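Local coordinates for protein nitrite transporter NirC (PDB 4FC4) that carries nitrite into and out of the cell across the bacterial cytoplasmic membrane, as a pentameric channel of the formate/nitrite transporter family, at residues A13-I16 / A17-A21; G99-W102 / A103-Q107. One frame throughout, in Å; residues are numbered along the deposited sequence.

Both contacts are short runs of helix, about two and a half turns each, within one chain of the pentamer, and they come in series: interaction 1 on helix 3-22 at the N-terminus, interaction 2 near the start of helix 98-125, the third predicted transmembrane helix. Their centres lie about 10 Å apart, on the same side of the chain's centre, and the two runs pack on each other. Ile104 CD1 comes to 3.6 Å from Ala17 CA, and the branches Ile16 CG2 and Ile104 CG2 meet at 3.9 Å. Ser20 and Gln107 touch further along. The N-terminal helix is thereby laid against the opening turns of helix 98-125, with Phe27 of helix 24-51 touching both.

Interaction 1: A13-I16 / A17-A21; sequences AARI and ARLSA
Ala14 and Arg18, one helical turn apart, make the main side-chain contact of this piece of helix 3-22. The backbone comes first: four i to i+4 hydrogen bonds, those of a regular alpha-helix, run without a break from Ala17 N to Ala13 O through Ser20 N to Ile16 O. The first is 2.9 Å long and close to straight, with an N-H...O angle of 170°. Arg18 N to Ala14 O is slightly shorter, at 2.8 Å, but more bent, at 140°.

The contacts of the Arg18 side chain are van der Waals ones made back along the helix. Its CG stands beside the backbone N, opposite the carbonyl carbon (chi1 -76°), and the bend at chi3 turns the guanidinium over the preceding turn. One face of that flat group lies above Ala14 O and Arg15 CA, both offset toward its rim. Arg18 NH2 reaches Ala14 CB at 3.5 Å, while Arg18 NH1 sits 3.6 Å from Arg15 CA.

As for charge, Arg15 goes another way. Its CG lies anti to the backbone N, and its guanidinium is well separated from that of Arg18, Arg15 NE lying 6.5 Å from Arg18 NH1. Arg15 NH2 forms a salt bridge with Glu78 and a hydrogen bond with Asn12 OD1, so the positive group is probably partly neutralised. Leu19 CD2 approaches the same guanidinium obliquely, 4.3 Å from Arg15 NH1.

Packing against the rest of the fold falls mainly to Ile16, Ala17, Leu19 and Ser20: Ile16 and Ala17 touch Ile104 of helix 98-125, Ile16, Leu19 and Ser20 meet Phe27 of helix 24-51, while Ala13 rests on Leu87 of helix 80-93.

Interaction 2: G99-W102 / A103-Q107; sequences GQMW and AILPQ
Trp102 and Leu105 touch where a proline kinks the transmembrane helix 98-125. Pro106 has no N-H to give to the turn before it, so the usual i to i+4 bond to Trp102 O is missing, and Pro106 CD instead stands 3.0 Å from that oxygen.

The three backbone donors just ahead of the proline, those of Ala103, Ile104 and Leu105, are all used. Ala103 N gives a hydrogen bond of 2.9 Å to Gly99 O. Ile104 N divides its hydrogen between two acceptors: a weak bond to Gln100 O, bent to 134°, and one of 3.2 Å to Met101 O that it reaches from above the carbonyl plane, in the i to i+3 manner. Leu105 N takes the same Met101 oxygen almost end-on, at 3.1 Å and 169°. Met101 O thus accepts twice, and the straighter, more axial of its bonds is the one to Leu105. Just outside this run, Ser97 OG is hydrogen-bonded to Gln100 N and Thr108 OG1 to Ile104 O.

The side chains form a small apolar cluster. Met101, its CG anti to the backbone N (chi1 173°), runs out extended until CE lies over one face of the Trp102 ring, toward its rim. The same methyl meets Leu105, with Met101 CE 3.9 Å from Leu105 CD1. Beyond this cluster Met101 packs on Leu87, Thr88 and Val91 of helix 80-93, and Leu105 on His83 of the same helix. Leu105 itself lies alongside the indole, pointing the same way, with its CD1 methyl 3.5 Å from Trp102 CZ3.

Interaction 1: A13-I16 / A17-A21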
# COMPACT_ATOMS: atom_id res chain seq x y z
N ALA B 13 10.95 27.60 -12.59
CA ALA B 13 10.40 28.93 -12.53
C ALA B 13 10.64 29.66 -13.86
O ALA B 13 9.71 30.34 -14.37
CB ALA B 13 11.00 29.65 -11.36
N ALA B 14 11.85 29.52 -14.43
CA ALA B 14 12.15 30.05 -15.80
C ALA B 14 11.25 29.44 -16.88
O ALA B 14 10.82 30.15 -17.80
CB ALA B 14 13.65 29.94 -16.18
N ARG B 15 10.95 28.17 -16.75
CA ARG B 15 10.05 27.47 -17.66
C ARG B 15 8.65 28.00 -17.57
O ARG B 15 8.01 28.18 -18.61
CB ARG B 15 10.02 25.96 -17.37
CG ARG B 15 9.30 25.15 -18.45
CD ARG B 15 8.86 23.78 -17.96
NE ARG B 15 8.19 23.77 -16.66
CZ ARG B 15 6.88 23.96 -16.45
NH1 ARG B 15 6.05 24.24 -17.46
NH2 ARG B 15 6.37 23.93 -15.22
N ILE B 16 8.17 28.22 -16.33
CA ILE B 16 6.86 28.83 -16.08
C ILE B 16 6.82 30.24 -16.71
O ILE B 16 5.89 30.56 -17.45
CB ILE B 16 6.56 28.89 -14.57
CG1 ILE B 16 6.26 27.49 -14.00
CG2 ILE B 16 5.39 29.85 -14.26
CD1 ILE B 16 6.37 27.44 -12.49
N ALA B 17 7.85 31.03 -16.45
CA ALA B 17 8.02 32.32 -17.06
C ALA B 17 7.99 32.26 -18.57
O ALA B 17 7.38 33.14 -19.20
CB ALA B 17 9.31 32.95 -16.61
N ARG B 18 8.65 31.24 -19.17
CA ARG B 18 8.71 31.17 -20.66
C ARG B 18 7.32 30.83 -21.16
O ARG B 18 6.85 31.41 -22.16
CB ARG B 18 9.78 30.20 -21.22
CG ARG B 18 11.21 30.75 -21.12
CD ARG B 18 12.26 29.89 -21.83
NE ARG B 18 12.28 28.55 -21.26
CZ ARG B 18 13.01 28.18 -20.21
NH1 ARG B 18 12.91 26.95 -19.78
NH2 ARG B 18 13.83 29.03 -19.60
N LEU B 19 6.66 29.94 -20.43
CA LEU B 19 5.32 29.53 -20.77
C LEU B 19 4.35 30.73 -20.75
O LEU B 19 3.61 30.92 -21.69
CB LEU B 19 4.85 28.42 -19.85
CG LEU B 19 3.47 27.84 -20.13
CD1 LEU B 19 3.51 27.21 -21.50
CD2 LEU B 19 3.06 26.80 -19.07
N SER B 20 4.40 31.52 -19.68
CA SER B 20 3.52 32.65 -19.50
C SER B 20 3.63 33.65 -20.66
O SER B 20 2.63 34.12 -21.21
CB SER B 20 3.84 33.31 -18.16
OG SER B 20 3.02 34.46 -17.94
N ALA B 21 4.86 33.95 -21.07
CA ALA B 21 5.12 35.00 -22.03
C ALA B 21 5.04 34.49 -23.46
O ALA B 21 4.60 35.21 -24.33
CB ALA B 21 6.46 35.64 -21.74

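Interaction 2: G99-W102 / A103-Q107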
# COMPACT_ATOMS: atom_id res chain seq x y z
N GLY B 99 9.88 40.97 -10.53
CA GLY B 99 8.78 41.45 -11.37
C GLY B 99 8.04 40.30 -12.04
O GLY B 99 6.81 40.29 -12.09
N GLN B 100 8.80 39.34 -12.55
CA GLN B 100 8.23 38.16 -13.20
C GLN B 100 7.43 37.32 -12.23
O GLN B 100 6.37 36.84 -12.58
CB GLN B 100 9.33 37.30 -13.87
CG GLN B 100 9.79 37.86 -15.20
CD GLN B 100 10.98 37.13 -15.78
OE1 GLN B 100 10.90 36.60 -16.90
NE2 GLN B 100 12.08 37.11 -15.05
N MET B 101 7.95 37.13 -11.02
CA MET B 101 7.22 36.39 -10.02
C MET B 101 5.84 37.01 -9.75
O MET B 101 4.81 36.33 -9.83
CB MET B 101 8.02 36.28 -8.72
CG MET B 101 7.23 35.67 -7.58
SD MET B 101 8.27 35.49 -6.14
CE MET B 101 7.18 34.61 -4.99
N TRP B 102 5.81 38.30 -9.42
CA TRP B 102 4.54 38.96 -9.15
C TRP B 102 3.63 39.17 -10.35
O TRP B 102 2.43 39.27 -10.18
CB TRP B 102 4.74 40.24 -8.35
CG TRP B 102 5.47 40.02 -7.04
CD1 TRP B 102 6.67 40.61 -6.64
CD2 TRP B 102 5.07 39.18 -5.89
NE1 TRP B 102 7.03 40.21 -5.37
CE2 TRP B 102 6.12 39.35 -4.86
CE3 TRP B 102 3.99 38.31 -5.61
CZ2 TRP B 102 6.08 38.69 -3.64
CZ3 TRP B 102 3.96 37.66 -4.37
CH2 TRP B 102 4.98 37.85 -3.41
N ALA B 103 4.13 39.17 -11.58
CA ALA B 103 3.24 39.23 -12.73
C ALA B 103 2.57 37.85 -12.99
O ALA B 103 1.46 37.76 -13.51
CB ALA B 103 4.01 39.69 -13.94
N ILE B 104 3.25 36.79 -12.59
CA ILE B 104 2.79 35.47 -12.90
C ILE B 104 1.79 34.91 -11.88
O ILE B 104 0.75 34.34 -12.27
CB ILE B 104 4.00 34.53 -13.09
CG1 ILE B 104 4.82 34.98 -14.34
CG2 ILE B 104 3.54 33.09 -13.14
CD1 ILE B 104 6.00 34.09 -14.65
N LEU B 105 2.10 35.04 -10.58
CA LEU B 105 1.30 34.43 -9.51
C LEU B 105 -0.21 34.72 -9.66
O LEU B 105 -1.01 33.79 -9.57
CB LEU B 105 1.81 34.82 -8.10
CG LEU B 105 3.05 34.10 -7.58
CD1 LEU B 105 3.47 34.74 -6.29
CD2 LEU B 105 2.82 32.57 -7.39
N PRO B 106 -0.61 36.00 -9.89
CA PRO B 106 -2.06 36.30 -10.02
C PRO B 106 -2.71 35.60 -11.24
O PRO B 106 -3.88 35.16 -11.17
CB PRO B 106 -2.11 37.85 -10.17
CG PRO B 106 -0.69 38.30 -10.42
CD PRO B 106 0.20 37.24 -9.78
N GLN B 107 -1.99 35.54 -12.36
CA GLN B 107 -2.44 34.75 -13.50
C GLN B 107 -2.66 33.26 -13.16
O GLN B 107 -3.69 32.69 -13.57
CB GLN B 107 -1.41 34.76 -14.60
CG GLN B 107 -0.98 36.11 -15.13
CD GLN B 107 -0.29 35.94 -16.49
OE1 GLN B 107 -0.05 36.92 -17.16
NE2 GLN B 107 0.01 34.66 -16.90